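Local structure of probable hydrolase (Pseudomonas aeruginosa, 7AL6) at residues E94-L99 / P116-R121; S108-G113 / L219-S224; V56-A61 / L82-V87; P228-L233 / R278-F283. The protein is of unknown function but adopts the alpha/beta hydrolase fold and is probably a hydrolase, perhaps a lipolytic enzyme. All blocks are in the same frame, centred on the assembly; numbering follows the deposited sequence.

Contact 1 (E94-L99 / P116-R121); sequences ERFSLL and PERIER
Successive bends in Arg118, at chi2 (-65°) and chi3 (-55°), curl its guanidinium back over the turn that leads into strand 96-101, where NE donates to Glu94 O at 2.7 Å in the carbonyl plane. NH1 adds a weak bond to the same oxygen. Bending at its own chi2 (51°), Glu94 lays its carboxylate over one guanidinium face, the planes nearly parallel; Glu94 OE1 stands 3.6 Å from Arg118 NE, a long salt bridge of charge alone, since no N-H points at it. Water 1 ties Glu94 OE1 to Glu117 O. Next along the chain, the parallel strands 96-101 and 119-125, partners in a beta-alpha-beta unit, begin their ladder. Phe96 N bonds to Arg118 O (3.1 Å), Glu120 N to Phe96 O (2.9 Å) and Leu98 N to Arg121 O (3.1 Å). Phe96 and Ile119, both apolar, face the same side of the sheet, Phe96 CE2 3.5 Å from Ile119 CD1; Phe96 packs under helix 77-91 and Ile119 under helix 103-114. Arg95 NE and Glu120 OE1 form another long salt bridge; water 2 links Glu120 OE2 to Ser97 OG. Glu94 O, Trp93 O and the Glu89 carboxylate thus satisfy the N-H groups and charge of the buried Arg118.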
loop_
_atom_site.group_PDB
_atom_site.type_symbol
_atom_site.label_atom_id
_atom_site.label_comp_id
_atom_site.label_asym_id
_atom_site.label_seq_id
_atom_site.Cartn_x
_atom_site.Cartn_y
_atom_site.Cartn_z
ATOM N N GLU A 94 -22.261 -2.861 -19.239
ATOM C CA GLU A 94 -23.250 -3.620 -18.450
ATOM C C GLU A 94 -23.171 -5.087 -18.879
ATOM O O GLU A 94 -22.983 -5.913 -18.042
ATOM C CB GLU A 94 -24.643 -3.022 -18.603
ATOM C CG GLU A 94 -25.725 -3.841 -17.928
ATOM C CD GLU A 94 -25.456 -4.218 -16.484
ATOM O OE1 GLU A 94 -25.899 -5.283 -16.064
ATOM O OE2 GLU A 94 -24.815 -3.442 -15.788
ATOM N N ARG A 95 -23.292 -5.368 -20.159
ATOM C CA ARG A 95 -23.189 -6.740 -20.687
ATOM C C ARG A 95 -21.981 -6.790 -21.608
ATOM O O ARG A 95 -21.709 -5.813 -22.279
ATOM C CB ARG A 95 -24.472 -7.155 -21.393
ATOM C CG ARG A 95 -25.554 -7.621 -20.436
ATOM C CD ARG A 95 -26.716 -8.233 -21.171
ATOM N NE ARG A 95 -27.182 -7.330 -22.201
ATOM C CZ ARG A 95 -28.372 -7.415 -22.780
ATOM N NH1 ARG A 95 -29.207 -8.365 -22.415
ATOM N NH2 ARG A 95 -28.728 -6.550 -23.709
ATOM N N PHE A 96 -21.274 -7.900 -21.605
ATOM C CA PHE A 96 -20.047 -8.053 -22.408
ATOM C C PHE A 96 -19.741 -9.532 -22.602
ATOM O O PHE A 96 -20.244 -10.350 -21.894
ATOM C CB PHE A 96 -18.878 -7.349 -21.727
ATOM C CG PHE A 96 -18.595 -7.826 -20.331
ATOM C CD1 PHE A 96 -19.271 -7.293 -19.255
ATOM C CD2 PHE A 96 -17.647 -8.795 -20.091
ATOM C CE1 PHE A 96 -19.012 -7.725 -17.973
ATOM C CE2 PHE A 96 -17.385 -9.221 -18.806
ATOM C CZ PHE A 96 -18.079 -8.696 -17.754
ATOM N N SER A 97 -18.877 -9.811 -23.547
ATOM C CA SER A 97 -18.432 -11.160 -23.871
ATOM C C SER A 97 -17.009 -11.360 -23.382
ATOM O O SER A 97 -16.287 -10.391 -23.107
ATOM C CB SER A 97 -18.562 -11.389 -25.365
ATOM O OG SER A 97 -19.969 -11.479 -25.672
ATOM N N LEU A 98 -16.632 -12.634 -23.224
ATOM C CA LEU A 98 -15.275 -13.015 -22.847
ATOM C C LEU A 98 -14.607 -13.900 -23.894
ATOM O O LEU A 98 -15.232 -14.771 -24.514
ATOM C CB LEU A 98 -15.270 -13.702 -21.486
ATOM C CG LEU A 98 -15.665 -12.775 -20.320
ATOM C CD1 LEU A 98 -15.877 -13.629 -19.100
ATOM C CD2 LEU A 98 -14.693 -11.672 -20.062
ATOM N N LEU A 99 -13.321 -13.634 -24.107
ATOM C CA LEU A 99 -12.451 -14.393 -24.989
ATOM C C LEU A 99 -11.282 -14.823 -24.133
ATOM O O LEU A 99 -10.483 -13.983 -23.705
ATOM C CB LEU A 99 -12.009 -13.538 -26.166
ATOM C CG LEU A 99 -10.853 -14.106 -27.003
ATOM C CD1 LEU A 99 -11.157 -15.484 -27.612
ATOM C CD2 LEU A 99 -10.465 -13.099 -28.124
ATOM N N PRO A 116 -24.343 -14.904 -14.688
ATOM C CA PRO A 116 -24.828 -15.117 -16.041
ATOM C C PRO A 116 -25.508 -13.874 -16.638
ATOM O O PRO A 116 -25.404 -13.688 -17.772
ATOM C CB PRO A 116 -25.770 -16.312 -15.950
ATOM C CG PRO A 116 -25.999 -16.524 -14.490
ATOM C CD PRO A 116 -24.868 -15.853 -13.751
ATOM N N GLU A 117 -26.064 -12.995 -15.816
ATOM C CA GLU A 117 -26.753 -11.748 -16.234
ATOM C C GLU A 117 -25.794 -10.839 -17.038
ATOM O O GLU A 117 -26.273 -10.140 -17.883
ATOM C CB GLU A 117 -27.346 -11.056 -14.996
ATOM C CG GLU A 117 -26.295 -10.335 -14.149
ATOM C CD GLU A 117 -26.439 -10.011 -12.674
ATOM O OE1 GLU A 117 -27.108 -10.742 -11.962
ATOM O OE2 GLU A 117 -25.787 -9.061 -12.244
ATOM N N ARG A 118 -24.490 -10.820 -16.758
ATOM C CA ARG A 118 -23.489 -9.936 -17.384
ATOM C C ARG A 118 -22.817 -10.502 -18.635
ATOM O O ARG A 118 -22.338 -9.721 -19.378
ATOM C CB ARG A 118 -22.342 -9.690 -16.404
ATOM C CG ARG A 118 -22.746 -9.212 -15.024
ATOM C CD ARG A 118 -23.399 -7.850 -14.958
ATOM N NE ARG A 118 -22.623 -6.784 -15.550
ATOM C CZ ARG A 118 -21.904 -5.891 -14.888
ATOM N NH1 ARG A 118 -21.240 -4.973 -15.555
ATOM N NH2 ARG A 118 -21.856 -5.902 -13.576
ATOM N N ILE A 119 -22.824 -11.797 -18.885
ATOM C CA ILE A 119 -21.941 -12.353 -19.910
ATOM C C ILE A 119 -22.765 -12.774 -21.127
ATOM O O ILE A 119 -23.625 -13.665 -21.042
ATOM C CB ILE A 119 -21.141 -13.549 -19.368
ATOM C CG1 ILE A 119 -20.376 -13.192 -18.115
ATOM C CG2 ILE A 119 -20.203 -14.052 -20.449
ATOM C CD1 ILE A 119 -19.465 -11.934 -18.280
ATOM N N GLU A 120 -22.503 -12.147 -22.259
ATOM C CA GLU A 120 -23.325 -12.413 -23.429
ATOM C C GLU A 120 -22.889 -13.687 -24.175
ATOM O O GLU A 120 -23.743 -14.453 -24.617
ATOM C CB GLU A 120 -23.287 -11.225 -24.369
ATOM C CG GLU A 120 -23.942 -9.972 -23.798
ATOM C CD GLU A 120 -23.959 -8.810 -24.772
ATOM O OE1 GLU A 120 -25.072 -8.512 -25.271
ATOM O OE2 GLU A 120 -22.883 -8.186 -25.021
ATOM N N ARG A 121 -21.586 -13.873 -24.354
ATOM C CA ARG A 121 -20.969 -15.000 -25.087
ATOM C C ARG A 121 -19.603 -15.380 -24.489
ATOM O O ARG A 121 -18.968 -14.530 -23.909
ATOM C CB ARG A 121 -20.793 -14.609 -26.556
ATOM C CG ARG A 121 -22.027 -14.031 -27.231
ATOM C CD ARG A 121 -22.863 -15.094 -27.907
ATOM N NE ARG A 121 -23.998 -14.634 -28.686
ATOM C CZ ARG A 121 -25.209 -14.410 -28.211
ATOM N NH1 ARG A 121 -26.167 -14.042 -29.028
ATOM N NH2 ARG A 121 -25.473 -14.550 -26.935
HETATM O O HOH W 1 -27.149 -7.458 -17.225
HETATM O O HOH W 2 -20.400 -8.851 -26.385
#

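Contact 2 (S108-G113 / L219-S224); sequences SVLLAG and LNFVRS
Leu110 and Phe221 meet where segments of two helices of the alpha/beta hydrolase fold cross at 65°: helix 103-114, which follows the probable nucleophile elbow, and helix 215-223. Leu110 has CG opposite its carbonyl carbon (chi1 -77°), and from there CD2 leans out over the ring of Phe221. Leu110 CD2 sits 3.5 Å from the Phe221 ring centroid, 16° off the normal, a CH-pi contact displaced toward Phe221 CG, which is 3.4 Å from that methyl. A branched aliphatic chain and a flat ring suit each other here. Leu142 of the second subunit also packs on Phe221, so the ring serves the subunit interface as well. The preceding residue, Val109, directs CG1 at Val222, meeting CG2 at 4.1 Å, and beta-branching keeps both short side chains stiff. Gly113, having no side chain, lets the backbones draw close: its CA comes within 4.0 Å of Phe221 O and 4.6 Å of the CA of Ser224. The small Ser224 fits beside it and turns its hydroxyl back to its own helix, where OG donates to Asn220 O at 3.0 Å, while Ser224 N reaches that oxygen from the other face of its plane at 2.9 Å.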
loop_
_atom_site.group_PDB
_atom_site.type_symbol
_atom_site.label_atom_id
_atom_site.label_comp_id
_atom_site.label_asym_id
_atom_site.label_seq_id
_atom_site.Cartn_x
_atom_site.Cartn_y
_atom_site.Cartn_z
ATOM N N SER A 108 -13.080 -17.139 -17.184
ATOM C CA SER A 108 -14.261 -16.754 -17.925
ATOM C C SER A 108 -15.440 -17.633 -17.566
ATOM O O SER A 108 -16.566 -17.133 -17.409
ATOM C CB SER A 108 -13.998 -16.855 -19.426
ATOM O OG SER A 108 -13.035 -15.934 -19.881
ATOM N N VAL A 109 -15.205 -18.954 -17.463
ATOM C CA VAL A 109 -16.276 -19.897 -17.115
ATOM C C VAL A 109 -16.797 -19.624 -15.718
ATOM O O VAL A 109 -18.005 -19.683 -15.470
ATOM C CB VAL A 109 -15.786 -21.358 -17.241
ATOM C CG1 VAL A 109 -16.759 -22.352 -16.539
ATOM C CG2 VAL A 109 -15.593 -21.761 -18.707
ATOM N N LEU A 110 -15.903 -19.338 -14.780
ATOM C CA LEU A 110 -16.280 -19.031 -13.384
ATOM C C LEU A 110 -17.173 -17.790 -13.383
ATOM O O LEU A 110 -18.183 -17.825 -12.776
ATOM C CB LEU A 110 -15.022 -18.767 -12.554
ATOM C CG LEU A 110 -14.221 -19.990 -12.124
ATOM C CD1 LEU A 110 -13.150 -19.590 -11.143
ATOM C CD2 LEU A 110 -15.109 -21.063 -11.529
ATOM N N LEU A 111 -16.794 -16.764 -14.116
ATOM C CA LEU A 111 -17.546 -15.501 -14.202
ATOM C C LEU A 111 -18.902 -15.736 -14.878
ATOM O O LEU A 111 -19.882 -15.273 -14.361
ATOM C CB LEU A 111 -16.687 -14.504 -14.966
ATOM C CG LEU A 111 -17.132 -13.055 -14.904
ATOM C CD1 LEU A 111 -17.426 -12.625 -13.487
ATOM C CD2 LEU A 111 -16.078 -12.177 -15.530
ATOM N N ALA A 112 -18.926 -16.483 -15.971
ATOM C CA ALA A 112 -20.150 -16.784 -16.740
ATOM C C ALA A 112 -21.092 -17.588 -15.847
ATOM O O ALA A 112 -22.265 -17.320 -15.846
ATOM C CB ALA A 112 -19.818 -17.501 -18.009
ATOM N N GLY A 113 -20.561 -18.513 -15.074
ATOM C CA GLY A 113 -21.382 -19.314 -14.186
ATOM C C GLY A 113 -21.878 -18.541 -12.978
ATOM O O GLY A 113 -22.990 -18.782 -12.492
ATOM N N LEU A 219 -17.614 -28.776 -12.049
ATOM C CA LEU A 219 -18.649 -29.200 -12.990
ATOM C C LEU A 219 -19.918 -28.350 -12.825
ATOM O O LEU A 219 -20.597 -28.043 -13.807
ATOM C CB LEU A 219 -18.942 -30.709 -12.806
ATOM C CG LEU A 219 -17.810 -31.684 -13.169
ATOM C CD1 LEU A 219 -18.144 -33.162 -12.885
ATOM C CD2 LEU A 219 -17.389 -31.554 -14.626
ATOM N N ASN A 220 -20.216 -27.926 -11.614
ATOM C CA ASN A 220 -21.371 -27.047 -11.341
ATOM C C ASN A 220 -21.162 -25.693 -12.031
ATOM O O ASN A 220 -22.101 -25.187 -12.570
ATOM C CB ASN A 220 -21.643 -26.927 -9.849
ATOM C CG ASN A 220 -22.674 -27.923 -9.367
ATOM O OD1 ASN A 220 -23.857 -27.702 -9.508
ATOM N ND2 ASN A 220 -22.242 -29.026 -8.806
ATOM N N PHE A 221 -19.952 -25.141 -12.005
ATOM C CA PHE A 221 -19.649 -23.856 -12.673
ATOM C C PHE A 221 -19.856 -24.017 -14.177
ATOM O O PHE A 221 -20.496 -23.198 -14.744
ATOM C CB PHE A 221 -18.242 -23.370 -12.326
ATOM C CG PHE A 221 -18.182 -22.539 -11.075
ATOM C CD1 PHE A 221 -18.580 -21.225 -11.080
ATOM C CD2 PHE A 221 -17.749 -23.080 -9.890
ATOM C CE1 PHE A 221 -18.542 -20.472 -9.927
ATOM C CE2 PHE A 221 -17.710 -22.324 -8.735
ATOM C CZ PHE A 221 -18.118 -21.024 -8.755
ATOM N N VAL A 222 -19.362 -25.093 -14.764
ATOM C CA VAL A 222 -19.474 -25.357 -16.223
ATOM C C VAL A 222 -20.957 -25.512 -16.558
ATOM O O VAL A 222 -21.421 -24.917 -17.493
ATOM C CB VAL A 222 -18.693 -26.612 -16.632
ATOM C CG1 VAL A 222 -19.112 -27.095 -17.998
ATOM C CG2 VAL A 222 -17.206 -26.393 -16.603
ATOM N N ARG A 223 -21.669 -26.233 -15.716
ATOM C CA ARG A 223 -23.093 -26.494 -15.903
ATOM C C ARG A 223 -23.913 -25.231 -15.744
ATOM O O ARG A 223 -24.980 -25.107 -16.352
ATOM C CB ARG A 223 -23.604 -27.533 -14.896
ATOM C CG ARG A 223 -23.231 -28.960 -15.215
ATOM C CD ARG A 223 -24.105 -29.560 -16.323
ATOM N NE ARG A 223 -23.359 -30.590 -17.023
ATOM C CZ ARG A 223 -23.374 -31.866 -16.688
ATOM N NH1 ARG A 223 -24.141 -32.275 -15.679
ATOM N NH2 ARG A 223 -22.642 -32.738 -17.375
ATOM N N SER A 224 -23.445 -24.303 -14.923
ATOM C CA SER A 224 -24.128 -23.020 -14.639
ATOM C C SER A 224 -23.955 -21.996 -15.764
ATOM O O SER A 224 -24.627 -21.006 -15.706
ATOM C CB SER A 224 -23.701 -22.462 -13.331
ATOM O OG SER A 224 -24.283 -23.196 -12.286
#

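Contact 3 (V56-A61 / L82-V87); sequences VALDFA and LDVLMV
Asp83 OD2 is gripped by Arg69 in a salt bridge and by water 3 at 2.6 Å, and that water in turn accepts from Ala61 N at 3.0 Å. This bridge joins the loop after strand 53-58 to helix 77-91, which packs across the central sheet of the alpha/beta hydrolase fold. The carboxylate is buried, so these partners, with His14 NE2 on OD1, supply the polar company its charge needs, an environment consistent with a deprotonated carboxylate. Ala61 is small enough to leave room for the water, and Ala61 CB lies 4.0 Å from Asp83 OD2. The rest of the contact is apolar. Leu58, with CG set opposite its backbone N (chi1 -172°), reaches toward the helix, and CD1 meets Val87 CG2 tip to tip at 3.8 Å. Short, branched valines suit the helix face because the strand and loop side chains come close to it. Phe60 also packs on Met103 and meets His34 edge-to-face. Val84 CG2 reaches both Leu58 and Phe60, lying 4.1 Å from Leu58 CD2 and, at the ring edge near its plane, 4.0 Å from Phe60 CE1.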
loop_
_atom_site.group_PDB
_atom_site.type_symbol
_atom_site.label_atom_id
_atom_site.label_comp_id
_atom_site.label_asym_id
_atom_site.label_seq_id
_atom_site.Cartn_x
_atom_site.Cartn_y
_atom_site.Cartn_z
ATOM N N VAL A 56 -10.778 -5.592 -25.385
ATOM C CA VAL A 56 -9.922 -5.091 -24.318
ATOM C C VAL A 56 -9.075 -6.279 -23.907
ATOM O O VAL A 56 -9.557 -7.199 -23.234
ATOM C CB VAL A 56 -10.748 -4.534 -23.153
ATOM C CG1 VAL A 56 -9.844 -4.111 -21.999
ATOM C CG2 VAL A 56 -11.603 -3.362 -23.614
ATOM N N ALA A 57 -7.823 -6.308 -24.363
ATOM C CA ALA A 57 -6.912 -7.399 -24.042
ATOM C C ALA A 57 -6.230 -6.996 -22.753
ATOM O O ALA A 57 -5.293 -6.175 -22.755
ATOM C CB ALA A 57 -5.896 -7.659 -25.159
ATOM N N LEU A 58 -6.679 -7.608 -21.674
ATOM C CA LEU A 58 -6.311 -7.243 -20.321
ATOM C C LEU A 58 -5.103 -8.023 -19.842
ATOM O O LEU A 58 -5.011 -9.232 -20.062
ATOM C CB LEU A 58 -7.496 -7.542 -19.417
ATOM C CG LEU A 58 -7.450 -7.081 -17.972
ATOM C CD1 LEU A 58 -7.527 -5.575 -17.890
ATOM C CD2 LEU A 58 -8.625 -7.770 -17.222
ATOM N N ASP A 59 -4.222 -7.318 -19.174
ATOM C CA ASP A 59 -3.106 -7.936 -18.453
ATOM C C ASP A 59 -3.717 -8.299 -17.106
ATOM O O ASP A 59 -4.233 -7.438 -16.450
ATOM C CB ASP A 59 -1.897 -7.013 -18.304
ATOM C CG ASP A 59 -0.938 -7.048 -19.474
ATOM O OD1 ASP A 59 -0.944 -8.012 -20.175
ATOM O OD2 ASP A 59 -0.246 -6.103 -19.660
ATOM N N PHE A 60 -3.636 -9.539 -16.671
ATOM C CA PHE A 60 -4.083 -9.908 -15.318
ATOM C C PHE A 60 -3.113 -9.267 -14.326
ATOM O O PHE A 60 -1.939 -9.081 -14.612
ATOM C CB PHE A 60 -4.071 -11.424 -15.109
ATOM C CG PHE A 60 -5.307 -12.147 -15.557
ATOM C CD1 PHE A 60 -6.554 -11.658 -15.250
ATOM C CD2 PHE A 60 -5.218 -13.319 -16.284
ATOM C CE1 PHE A 60 -7.691 -12.320 -15.660
ATOM C CE2 PHE A 60 -6.361 -13.983 -16.688
ATOM C CZ PHE A 60 -7.593 -13.478 -16.379
ATOM N N ALA A 61 -3.562 -9.110 -13.098
ATOM C CA ALA A 61 -2.747 -8.638 -11.969
ATOM C C ALA A 61 -1.500 -9.524 -11.857
ATOM O O ALA A 61 -1.589 -10.734 -11.989
ATOM C CB ALA A 61 -3.558 -8.695 -10.710
ATOM N N LEU A 82 -13.221 -11.219 -10.081
ATOM C CA LEU A 82 -13.638 -9.916 -9.577
ATOM C C LEU A 82 -12.976 -8.789 -10.376
ATOM O O LEU A 82 -13.646 -7.823 -10.771
ATOM C CB LEU A 82 -13.312 -9.823 -8.078
ATOM C CG LEU A 82 -13.671 -8.469 -7.423
ATOM C CD1 LEU A 82 -15.171 -8.137 -7.567
ATOM C CD2 LEU A 82 -13.258 -8.395 -5.986
ATOM N N ASP A 83 -11.654 -8.894 -10.630
ATOM C CA ASP A 83 -10.949 -7.859 -11.414
ATOM C C ASP A 83 -11.619 -7.611 -12.765
ATOM O O ASP A 83 -11.818 -6.467 -13.180
ATOM C CB ASP A 83 -9.483 -8.238 -11.657
ATOM C CG ASP A 83 -8.673 -8.307 -10.376
ATOM O OD1 ASP A 83 -9.123 -7.817 -9.318
ATOM O OD2 ASP A 83 -7.556 -8.805 -10.455
ATOM N N VAL A 84 -11.951 -8.691 -13.474
ATOM C CA VAL A 84 -12.552 -8.566 -14.802
ATOM C C VAL A 84 -13.901 -7.871 -14.711
ATOM O O VAL A 84 -14.208 -6.964 -15.488
ATOM C CB VAL A 84 -12.663 -9.962 -15.445
ATOM C CG1 VAL A 84 -13.402 -9.890 -16.756
ATOM C CG2 VAL A 84 -11.251 -10.541 -15.675
ATOM N N LEU A 85 -14.705 -8.225 -13.718
ATOM C CA LEU A 85 -16.031 -7.607 -13.483
ATOM C C LEU A 85 -15.854 -6.103 -13.227
ATOM O O LEU A 85 -16.578 -5.325 -13.773
ATOM C CB LEU A 85 -16.684 -8.308 -12.293
ATOM C CG LEU A 85 -18.069 -7.813 -11.923
ATOM C CD1 LEU A 85 -19.023 -7.961 -13.079
ATOM C CD2 LEU A 85 -18.598 -8.540 -10.710
ATOM N N MET A 86 -14.876 -5.730 -12.427
ATOM C CA MET A 86 -14.585 -4.317 -12.111
ATOM C C MET A 86 -14.056 -3.598 -13.353
ATOM O O MET A 86 -14.295 -2.429 -13.465
ATOM C CB MET A 86 -13.661 -4.213 -10.905
ATOM C CG MET A 86 -14.383 -4.647 -9.665
ATOM S SD MET A 86 -13.503 -4.420 -8.170
ATOM C CE MET A 86 -14.780 -3.771 -7.110
ATOM N N VAL A 87 -13.312 -4.280 -14.218
ATOM C CA VAL A 87 -12.823 -3.672 -15.478
ATOM C C VAL A 87 -14.046 -3.297 -16.314
ATOM O O VAL A 87 -14.115 -2.185 -16.763
ATOM C CB VAL A 87 -11.884 -4.602 -16.260
ATOM C CG1 VAL A 87 -11.812 -4.189 -17.710
ATOM C CG2 VAL A 87 -10.501 -4.663 -15.650
HETATM O O HOH W 3 -6.503 -9.120 -12.826
#

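Contact 4 (P228-L233 / R278-F283); sequences PVSLVL and RVFAAF. With EDO (1,2-ethanediol), chain H.
Ser230 CB rests almost centrally over the ring of Phe283, 3.4 Å from the centroid and 11° off the normal, a CH-pi contact between a strand and the last helix of the alpha/beta hydrolase fold. A side chain as short as serine lets the ring lie nearly against the strand. The Ser230 hydroxyl is swung to the side opposite the backbone N (chi1 -175°), which carries OG past that ring to the edge of Phe280; there Ser230 OG lies in the ring plane, 3.5 Å from Phe280 CE1. Two residues along, Val232 points to the same face and sets CG2 3.7 Å from Phe280 CZ and 4.1 Å from Val279 CG1, a compact branched chain filling the angle between the two helix residues.

Strand 229-234 and helix 270-284 run almost exactly antiparallel, at 175°, with segment axes 9.5 Å apart, so Val279, Phe280 and Phe283, spaced along one side of the helix, all meet the strand. Further out, the sheet itself fixes Ser230, whose backbone bonds to Leu122 and Leu124 of strand 119-125. Phe280 continues onto Ala123 and Ile125 of that strand, while Phe283 also touches Glu255. At the outer end Pro228 O approaches the Phe283 edge, 3.5 Å from CZ. Beyond it lies a 1,2-ethanediol, probably from the crystallisation liquor, whose O2 accepts from Val229 N at 3.0 Å.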
loop_
_atom_site.group_PDB
_atom_site.type_symbol
_atom_site.label_atom_id
_atom_site.label_comp_id
_atom_site.label_asym_id
_atom_site.label_seq_id
_atom_site.Cartn_x
_atom_site.Cartn_y
_atom_site.Cartn_z
ATOM N N PRO A 228 -24.194 -18.811 -24.933
ATOM C CA PRO A 228 -23.515 -19.551 -25.995
ATOM C C PRO A 228 -22.021 -19.574 -25.743
ATOM O O PRO A 228 -21.433 -18.582 -25.317
ATOM C CB PRO A 228 -23.848 -18.754 -27.262
ATOM C CG PRO A 228 -25.152 -18.047 -26.932
ATOM C CD PRO A 228 -25.060 -17.741 -25.450
ATOM N N VAL A 229 -21.411 -20.716 -26.035
ATOM C CA VAL A 229 -19.993 -20.945 -25.796
ATOM C C VAL A 229 -19.385 -21.542 -27.059
ATOM O O VAL A 229 -19.939 -22.493 -27.626
ATOM C CB VAL A 229 -19.746 -21.888 -24.610
ATOM C CG1 VAL A 229 -18.252 -22.213 -24.512
ATOM C CG2 VAL A 229 -20.237 -21.322 -23.304
ATOM N N SER A 230 -18.255 -20.981 -27.502
ATOM C CA SER A 230 -17.426 -21.559 -28.551
ATOM C C SER A 230 -16.086 -21.994 -27.962
ATOM O O SER A 230 -15.307 -21.167 -27.458
ATOM C CB SER A 230 -17.231 -20.556 -29.667
ATOM O OG SER A 230 -16.518 -21.133 -30.761
ATOM N N LEU A 231 -15.811 -23.285 -28.022
ATOM C CA LEU A 231 -14.574 -23.844 -27.507
ATOM C C LEU A 231 -13.648 -24.355 -28.616
ATOM O O LEU A 231 -14.030 -25.214 -29.434
ATOM C CB LEU A 231 -14.874 -24.960 -26.521
ATOM C CG LEU A 231 -13.671 -25.704 -25.952
ATOM C CD1 LEU A 231 -12.711 -24.842 -25.122
ATOM C CD2 LEU A 231 -14.217 -26.831 -25.131
ATOM N N VAL A 232 -12.401 -23.877 -28.598
ATOM C CA VAL A 232 -11.364 -24.341 -29.524
ATOM C C VAL A 232 -10.447 -25.292 -28.783
ATOM O O VAL A 232 -9.994 -25.006 -27.663
ATOM C CB VAL A 232 -10.580 -23.176 -30.130
ATOM C CG1 VAL A 232 -9.274 -23.694 -30.776
ATOM C CG2 VAL A 232 -11.463 -22.458 -31.145
ATOM N N LEU A 233 -10.175 -26.432 -29.414
ATOM C CA LEU A 233 -9.412 -27.526 -28.829
ATOM C C LEU A 233 -8.214 -27.777 -29.723
ATOM O O LEU A 233 -8.392 -28.072 -30.905
ATOM C CB LEU A 233 -10.265 -28.792 -28.733
ATOM C CG LEU A 233 -11.481 -28.551 -27.840
ATOM C CD1 LEU A 233 -12.563 -29.545 -28.127
ATOM C CD2 LEU A 233 -11.020 -28.624 -26.391
ATOM N N ARG A 278 -11.303 -17.515 -37.735
ATOM C CA ARG A 278 -12.460 -17.858 -38.561
ATOM C C ARG A 278 -13.568 -18.413 -37.689
ATOM O O ARG A 278 -14.740 -18.064 -37.853
ATOM C CB ARG A 278 -12.093 -18.894 -39.621
ATOM C CG ARG A 278 -11.429 -18.328 -40.846
ATOM C CD ARG A 278 -10.876 -19.496 -41.710
ATOM N NE ARG A 278 -10.004 -19.068 -42.806
ATOM C CZ ARG A 278 -10.323 -18.161 -43.725
ATOM N NH1 ARG A 278 -11.528 -17.597 -43.730
ATOM N NH2 ARG A 278 -9.442 -17.843 -44.667
ATOM N N VAL A 279 -13.218 -19.272 -36.748
ATOM C CA VAL A 279 -14.211 -19.898 -35.843
ATOM C C VAL A 279 -14.913 -18.830 -34.998
ATOM O O VAL A 279 -16.117 -18.752 -35.077
ATOM C CB VAL A 279 -13.514 -20.914 -34.931
ATOM C CG1 VAL A 279 -14.388 -21.301 -33.758
ATOM C CG2 VAL A 279 -13.061 -22.139 -35.694
ATOM N N PHE A 280 -14.159 -17.964 -34.329
ATOM C CA PHE A 280 -14.675 -16.920 -33.407
ATOM C C PHE A 280 -15.438 -15.836 -34.169
ATOM O O PHE A 280 -16.412 -15.400 -33.665
ATOM C CB PHE A 280 -13.562 -16.403 -32.499
ATOM C CG PHE A 280 -13.139 -17.387 -31.446
ATOM C CD1 PHE A 280 -13.974 -18.419 -31.069
ATOM C CD2 PHE A 280 -11.901 -17.296 -30.853
ATOM C CE1 PHE A 280 -13.576 -19.333 -30.119
ATOM C CE2 PHE A 280 -11.502 -18.209 -29.900
ATOM C CZ PHE A 280 -12.344 -19.220 -29.532
ATOM N N ALA A 281 -14.986 -15.445 -35.350
ATOM C CA ALA A 281 -15.636 -14.404 -36.170
ATOM C C ALA A 281 -17.043 -14.877 -36.538
ATOM O O ALA A 281 -17.942 -14.093 -36.467
ATOM C CB ALA A 281 -14.813 -14.086 -37.376
ATOM N N ALA A 282 -17.219 -16.135 -36.902
ATOM C CA ALA A 282 -18.566 -16.640 -37.187
ATOM C C ALA A 282 -19.393 -16.762 -35.911
ATOM O O ALA A 282 -20.574 -16.419 -35.905
ATOM C CB ALA A 282 -18.497 -17.986 -37.910
ATOM N N PHE A 283 -18.787 -17.166 -34.812
ATOM C CA PHE A 283 -19.490 -17.320 -33.520
ATOM C C PHE A 283 -20.033 -15.973 -33.027
ATOM O O PHE A 283 -21.195 -15.886 -32.702
ATOM C CB PHE A 283 -18.553 -17.959 -32.503
ATOM C CG PHE A 283 -19.105 -18.032 -31.112
ATOM C CD1 PHE A 283 -20.118 -18.911 -30.798
ATOM C CD2 PHE A 283 -18.622 -17.205 -30.125
ATOM C CE1 PHE A 283 -20.621 -18.972 -29.514
ATOM C CE2 PHE A 283 -19.124 -17.270 -28.844
ATOM C CZ PHE A 283 -20.124 -18.151 -28.541
HETATM C C1 EDO H . -23.434 -21.715 -28.665
HETATM O O1 EDO H . -24.671 -21.644 -29.328
HETATM C C2 EDO H . -23.209 -23.021 -28.019
HETATM O O2 EDO H . -23.130 -23.037 -26.641
#

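How the contacts relate
Contact 3 closes first along the chain; contact 1 follows, its segments alternating with those of contact 2, and contact 4 comes last. Contacts 1, 3 and 4 share the central mixed sheet. Contact 1 joins two neighbouring strands, and its centre lies about 13 Å from those of contacts 2 and 3 and about 15 Å from that of contact 4. Leu98 meets helices 77-91 and 103-114 through Val84 and Leu111, which also touch each other, whereas Leu99 reaches Phe280 of helix 270-284 on the other face. Contacts 3 and 4, about 21 Å apart between centres, do not touch. Helices thus sandwich the sheet; contacts 1, 2 and 3 meet the second subunit, while no other chain touches contact 4.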